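Local atomic coordinates of trichothecene 3-O-acetyltransferase (Gibberella zeae, PDB entry 2RKV), a protein that transfers an acetyl group from acetyl-coenzyme A to the 3-hydroxyl of trichothecene mycotoxins such as T-2 toxin, as a BAHD-superfamily acyltransferase. Residues 102-116 / 396-408. Residues are numbered along the deposited sequence; the frame is centred on the assembly and turned at random.
Sequences RKAGYPMAMFDENII and KPETVRRPIFEPV
Arg-102 reaches out from its helix and grips the carboxylate of Glu-398 side-on: NE bonds to OE2 and NH2 to OE1, each at 2.8 Å and close to straight. The two flat groups are nearly coplanar, and both oxygens use their syn lone pairs. That leaves the anti side of Glu-398 OE2 to the hydroxyl of Tyr-106, whose OH donates to it at 2.6 Å; ring and carboxylate stand 80° apart. Three bonds from two side chains, two of them on OE2, hold the carboxylate in its orientation. One face of the Tyr-106 ring carries Thr-399, with CB in a CH-pi contact 4.1 Å from the ring centroid.

Further along, CB and CG of Arg-401 lie against the Phe-111 ring; CG stands anti to the carbonyl carbon (chi1 -55°), and bends at the next two torsions bring the guanidinium round to the carbonyls of Gly-105 and Tyr-106. Arg-401 CB sits over the Phe-111 ring face, while Arg-401 NE makes a straight bond to Tyr-106 O at 3.0 Å, in the carbonyl plane. NH2 adds a weak bond to the carbonyl of Gly-105, in the Schellman motif that ends the helix.

Asp-112 and Ile-404 form a single beta bridge, with Ile-404 N bonded to Phe-111 O at 2.9 Å. Met-108, extended, runs its CG against Ile-404 CB (3.7 Å) and its methyl onto the carbonyls of Arg-402 and Pro-403. The carboxylates of Glu-113 and Glu-406 come close, but a water donates to both, and Lys-120 forms a salt bridge with each.

Strand 399-401 pairs with strand 20-28 at the edge of the five-stranded sheet, and the chain from helix 98-104 to helix 113-116 packs along that strand and the extended chain 402-406. Strand 229-236 of the seven-stranded sheet contributes Phe-233 against Met-108 and Arg-401, and the Phe-405 side chain comes within about 4 Å of the bound T-2 toxin.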
loop_
_atom_site.group_PDB
_atom_site.type_symbol
_atom_site.label_atom_id
_atom_site.label_comp_id
_atom_site.label_asym_id
_atom_site.label_seq_id
_atom_site.Cartn_x
_atom_site.Cartn_y
_atom_site.Cartn_z
ATOM N N ARG A 102 -13.153 4.989 19.009
ATOM C CA ARG A 102 -13.137 3.799 19.856
ATOM C C ARG A 102 -14.462 3.039 19.798
ATOM O O ARG A 102 -14.469 1.815 19.636
ATOM C CB ARG A 102 -12.768 4.166 21.295
ATOM C CG ARG A 102 -11.310 4.557 21.435
ATOM C CD ARG A 102 -11.046 5.318 22.718
ATOM N NE ARG A 102 -9.618 5.546 22.911
ATOM C CZ ARG A 102 -9.085 6.228 23.921
ATOM N NH1 ARG A 102 -9.864 6.774 24.848
ATOM N NH2 ARG A 102 -7.766 6.368 23.996
ATOM N N LYS A 103 -15.576 3.763 19.905
ATOM C CA LYS A 103 -16.904 3.139 19.873
ATOM C C LYS A 103 -17.179 2.398 18.554
ATOM O O LYS A 103 -17.767 1.308 18.558
ATOM C CB LYS A 103 -17.993 4.187 20.137
ATOM C CG LYS A 103 -19.407 3.638 20.167
ATOM N N ALA A 104 -16.741 2.984 17.439
ATOM C CA ALA A 104 -16.980 2.419 16.110
ATOM C C ALA A 104 -15.886 1.447 15.641
ATOM O O ALA A 104 -15.994 0.870 14.563
ATOM C CB ALA A 104 -17.160 3.531 15.092
ATOM N N GLY A 105 -14.839 1.281 16.448
ATOM C CA GLY A 105 -13.732 0.382 16.111
ATOM C C GLY A 105 -12.823 0.882 14.998
ATOM O O GLY A 105 -12.289 0.091 14.216
ATOM N N TYR A 106 -12.627 2.202 14.942
ATOM C CA TYR A 106 -11.722 2.835 13.969
ATOM C C TYR A 106 -12.068 2.533 12.496
ATOM O O TYR A 106 -11.233 2.023 11.737
ATOM C CB TYR A 106 -10.251 2.483 14.278
ATOM C CG TYR A 106 -9.926 2.426 15.752
ATOM C CD1 TYR A 106 -9.872 1.202 16.426
ATOM C CD2 TYR A 106 -9.692 3.594 16.490
ATOM C CE1 TYR A 106 -9.586 1.134 17.782
ATOM C CE2 TYR A 106 -9.394 3.537 17.854
ATOM C CZ TYR A 106 -9.356 2.300 18.493
ATOM O OH TYR A 106 -9.065 2.200 19.834
ATOM N N PRO A 107 -13.292 2.893 12.065
ATOM C CA PRO A 107 -13.690 2.620 10.684
ATOM C C PRO A 107 -12.984 3.506 9.666
ATOM O O PRO A 107 -12.600 4.639 9.979
ATOM C CB PRO A 107 -15.195 2.926 10.685
ATOM C CG PRO A 107 -15.358 3.935 11.741
ATOM C CD PRO A 107 -14.359 3.581 12.814
ATOM N N MET A 108 -12.841 2.986 8.447
ATOM C CA MET A 108 -12.212 3.732 7.364
ATOM C C MET A 108 -12.912 5.066 7.106
ATOM O O MET A 108 -12.266 6.066 6.783
ATOM C CB MET A 108 -12.196 2.901 6.087
ATOM C CG MET A 108 -11.100 3.303 5.119
ATOM S SD MET A 108 -11.139 2.231 3.687
ATOM C CE MET A 108 -9.493 2.482 2.998
ATOM N N ALA A 109 -14.236 5.069 7.260
ATOM C CA ALA A 109 -15.044 6.265 7.020
ATOM C C ALA A 109 -14.671 7.438 7.934
ATOM O O ALA A 109 -14.930 8.595 7.589
ATOM C CB ALA A 109 -16.538 5.931 7.144
ATOM N N MET A 110 -14.083 7.143 9.094
ATOM C CA MET A 110 -13.645 8.196 10.024
ATOM C C MET A 110 -12.237 8.729 9.734
ATOM O O MET A 110 -11.755 9.629 10.432
ATOM C CB MET A 110 -13.751 7.724 11.477
ATOM C CG MET A 110 -15.187 7.705 12.011
ATOM S SD MET A 110 -15.257 7.122 13.704
ATOM C CE MET A 110 -17.036 7.033 13.918
ATOM N N PHE A 111 -11.593 8.166 8.713
ATOM C CA PHE A 111 -10.303 8.664 8.230
ATOM C C PHE A 111 -10.507 9.206 6.817
ATOM O O PHE A 111 -10.017 8.643 5.835
ATOM C CB PHE A 111 -9.237 7.549 8.230
ATOM C CG PHE A 111 -8.890 7.019 9.586
ATOM C CD1 PHE A 111 -7.790 7.526 10.289
ATOM C CD2 PHE A 111 -9.643 5.997 10.167
ATOM C CE1 PHE A 111 -7.450 7.022 11.551
ATOM C CE2 PHE A 111 -9.318 5.490 11.425
ATOM C CZ PHE A 111 -8.215 5.998 12.119
ATOM N N ASP A 112 -11.251 10.302 6.717
ATOM C CA ASP A 112 -11.592 10.877 5.426
ATOM C C ASP A 112 -10.370 11.615 4.875
ATOM O O ASP A 112 -9.907 12.571 5.489
ATOM C CB ASP A 112 -12.786 11.826 5.607
ATOM C CG ASP A 112 -13.287 12.418 4.295
ATOM O OD1 ASP A 112 -12.584 12.350 3.270
ATOM O OD2 ASP A 112 -14.417 12.966 4.306
ATOM N N GLU A 113 -9.847 11.171 3.732
ATOM C CA GLU A 113 -8.614 11.765 3.187
ATOM C C GLU A 113 -8.766 13.271 2.966
ATOM O O GLU A 113 -7.791 14.003 3.026
ATOM C CB GLU A 113 -8.178 11.104 1.877
ATOM C CG GLU A 113 -9.165 11.312 0.720
ATOM C CD GLU A 113 -8.598 10.955 -0.638
ATOM O OE1 GLU A 113 -7.398 10.587 -0.728
ATOM O OE2 GLU A 113 -9.362 11.038 -1.633
ATOM N N ASN A 114 -9.990 13.725 2.703
ATOM C CA ASN A 114 -10.217 15.150 2.463
ATOM C C ASN A 114 -10.070 15.993 3.727
ATOM O O ASN A 114 -9.795 17.198 3.651
ATOM C CB ASN A 114 -11.579 15.359 1.796
ATOM C CG ASN A 114 -11.689 14.624 0.472
ATOM O OD1 ASN A 114 -12.594 13.810 0.277
ATOM N ND2 ASN A 114 -10.754 14.879 -0.429
ATOM N N ILE A 115 -10.209 15.343 4.885
ATOM C CA ILE A 115 -10.173 16.007 6.181
ATOM C C ILE A 115 -8.826 15.792 6.890
ATOM O O ILE A 115 -8.284 16.730 7.491
ATOM C CB ILE A 115 -11.345 15.524 7.072
ATOM C CG1 ILE A 115 -12.682 15.808 6.372
ATOM C CG2 ILE A 115 -11.305 16.176 8.469
ATOM C CD1 ILE A 115 -13.883 15.227 7.093
ATOM N N ILE A 116 -8.288 14.571 6.822
ATOM C CA ILE A 116 -7.106 14.231 7.630
ATOM C C ILE A 116 -5.803 13.941 6.845
ATOM O O ILE A 116 -4.761 13.690 7.459
ATOM C CB ILE A 116 -7.418 13.114 8.694
ATOM C CG1 ILE A 116 -8.020 11.851 8.057
ATOM C CG2 ILE A 116 -8.391 13.646 9.772
ATOM C CD1 ILE A 116 -7.103 11.085 7.132
ATOM N N LYS A 396 2.611 4.271 21.875
ATOM C CA LYS A 396 2.521 3.773 20.508
ATOM C C LYS A 396 1.141 4.074 19.916
ATOM O O LYS A 396 0.200 4.372 20.671
ATOM C CB LYS A 396 2.809 2.266 20.458
ATOM C CG LYS A 396 4.138 1.840 21.078
ATOM C CD LYS A 396 5.339 2.547 20.475
ATOM C CE LYS A 396 6.648 1.924 20.975
ATOM N NZ LYS A 396 7.804 2.787 20.618
ATOM N N PRO A 397 1.005 3.983 18.572
ATOM C CA PRO A 397 -0.301 4.190 17.945
ATOM C C PRO A 397 -1.377 3.303 18.554
ATOM O O PRO A 397 -1.116 2.135 18.864
ATOM C CB PRO A 397 -0.060 3.758 16.495
ATOM C CG PRO A 397 1.376 4.074 16.257
ATOM C CD PRO A 397 2.043 3.682 17.562
ATOM N N GLU A 398 -2.566 3.873 18.732
ATOM C CA GLU A 398 -3.736 3.128 19.176
ATOM C C GLU A 398 -4.315 2.315 18.018
ATOM O O GLU A 398 -4.850 1.212 18.219
ATOM C CB GLU A 398 -4.773 4.099 19.750
ATOM C CG GLU A 398 -6.069 3.459 20.172
ATOM C CD GLU A 398 -6.904 4.376 21.051
ATOM O OE1 GLU A 398 -6.327 5.088 21.901
ATOM O OE2 GLU A 398 -8.139 4.376 20.892
ATOM N N THR A 399 -4.201 2.873 16.812
ATOM C CA THR A 399 -4.505 2.159 15.576
ATOM C C THR A 399 -3.697 2.734 14.411
ATOM O O THR A 399 -3.170 3.850 14.493
ATOM C CB THR A 399 -6.026 2.145 15.228
ATOM O OG1 THR A 399 -6.279 1.143 14.227
ATOM C CG2 THR A 399 -6.509 3.516 14.706
ATOM N N VAL A 400 -3.611 1.953 13.336
ATOM C CA VAL A 400 -2.907 2.339 12.117
ATOM C C VAL A 400 -3.828 1.972 10.963
ATOM O O VAL A 400 -4.048 0.791 10.694
ATOM C CB VAL A 400 -1.565 1.587 11.968
ATOM C CG1 VAL A 400 -0.857 2.004 10.688
ATOM C CG2 VAL A 400 -0.676 1.816 13.202
ATOM N N ARG A 401 -4.392 2.981 10.312
ATOM C CA ARG A 401 -5.435 2.775 9.305
ATOM C C ARG A 401 -5.200 3.593 8.040
ATOM O O ARG A 401 -4.709 4.729 8.100
ATOM C CB ARG A 401 -6.818 3.153 9.866
ATOM C CG ARG A 401 -7.237 2.450 11.157
ATOM C CD ARG A 401 -7.432 0.940 10.961
ATOM N NE ARG A 401 -8.650 0.480 11.628
ATOM C CZ ARG A 401 -8.790 -0.685 12.255
ATOM N NH1 ARG A 401 -7.772 -1.537 12.363
ATOM N NH2 ARG A 401 -9.963 -0.993 12.802
ATOM N N ARG A 402 -5.557 3.012 6.895
ATOM C CA ARG A 402 -5.526 3.740 5.644
ATOM C C ARG A 402 -6.749 4.650 5.514
ATOM O O ARG A 402 -7.889 4.190 5.706
ATOM C CB ARG A 402 -5.484 2.789 4.446
ATOM C CG ARG A 402 -4.916 3.488 3.235
ATOM C CD ARG A 402 -5.524 3.093 1.895
ATOM N NE ARG A 402 -4.783 3.790 0.840
ATOM C CZ ARG A 402 -4.932 5.085 0.542
ATOM N NH1 ARG A 402 -5.829 5.832 1.185
ATOM N NH2 ARG A 402 -4.182 5.639 -0.404
ATOM N N PRO A 403 -6.531 5.935 5.164
ATOM C CA PRO A 403 -7.677 6.801 4.834
ATOM C C PRO A 403 -8.588 6.279 3.720
ATOM O O PRO A 403 -8.135 5.649 2.754
ATOM C CB PRO A 403 -7.006 8.112 4.388
ATOM C CG PRO A 403 -5.735 8.141 5.213
ATOM C CD PRO A 403 -5.264 6.689 5.105
ATOM N N ILE A 404 -9.877 6.555 3.867
ATOM C CA ILE A 404 -10.836 6.293 2.803
ATOM C C ILE A 404 -10.629 7.277 1.644
ATOM O O ILE A 404 -10.294 8.450 1.853
ATOM C CB ILE A 404 -12.299 6.344 3.338
ATOM C CG1 ILE A 404 -13.264 5.662 2.363
ATOM C CG2 ILE A 404 -12.735 7.780 3.671
ATOM C CD1 ILE A 404 -14.624 5.328 2.981
ATOM N N PHE A 405 -10.808 6.779 0.429
ATOM C CA PHE A 405 -10.808 7.604 -0.764
ATOM C C PHE A 405 -11.882 7.075 -1.715
ATOM O O PHE A 405 -12.780 6.337 -1.276
ATOM C CB PHE A 405 -9.403 7.708 -1.399
ATOM C CG PHE A 405 -8.806 6.393 -1.863
ATOM C CD1 PHE A 405 -8.621 6.150 -3.224
ATOM C CD2 PHE A 405 -8.361 5.433 -0.945
ATOM C CE1 PHE A 405 -8.044 4.950 -3.679
ATOM C CE2 PHE A 405 -7.775 4.228 -1.388
ATOM C CZ PHE A 405 -7.616 3.994 -2.765
ATOM N N GLU A 406 -11.825 7.465 -2.986
ATOM C CA GLU A 406 -12.824 6.993 -3.944
ATOM C C GLU A 406 -12.827 5.466 -3.969
ATOM O O GLU A 406 -11.766 4.843 -3.897
ATOM C CB GLU A 406 -12.552 7.535 -5.351
ATOM C CG GLU A 406 -12.856 9.026 -5.531
ATOM C CD GLU A 406 -11.736 9.949 -5.040
ATOM O OE1 GLU A 406 -10.652 9.448 -4.649
ATOM O OE2 GLU A 406 -11.950 11.184 -5.050
ATOM N N PRO A 407 -14.023 4.857 -4.056
ATOM C CA PRO A 407 -14.070 3.414 -4.254
ATOM C C PRO A 407 -13.346 3.031 -5.539
ATOM O O PRO A 407 -13.451 3.738 -6.549
ATOM C CB PRO A 407 -15.576 3.129 -4.381
ATOM C CG PRO A 407 -16.224 4.232 -3.634
ATOM C CD PRO A 407 -15.374 5.436 -3.945
ATOM N N VAL A 408 -12.593 1.939 -5.474
ATOM C CA VAL A 408 -11.911 1.372 -6.626
ATOM C C VAL A 408 -12.232 -0.114 -6.590
ATOM O O VAL A 408 -11.664 -0.856 -5.780
ATOM C CB VAL A 408 -10.373 1.578 -6.551
ATOM C CG1 VAL A 408 -9.679 0.944 -7.753
ATOM C CG2 VAL A 408 -10.022 3.064 -6.449
HETATM O O HOH W 1 -8.231 10.240 -3.970
#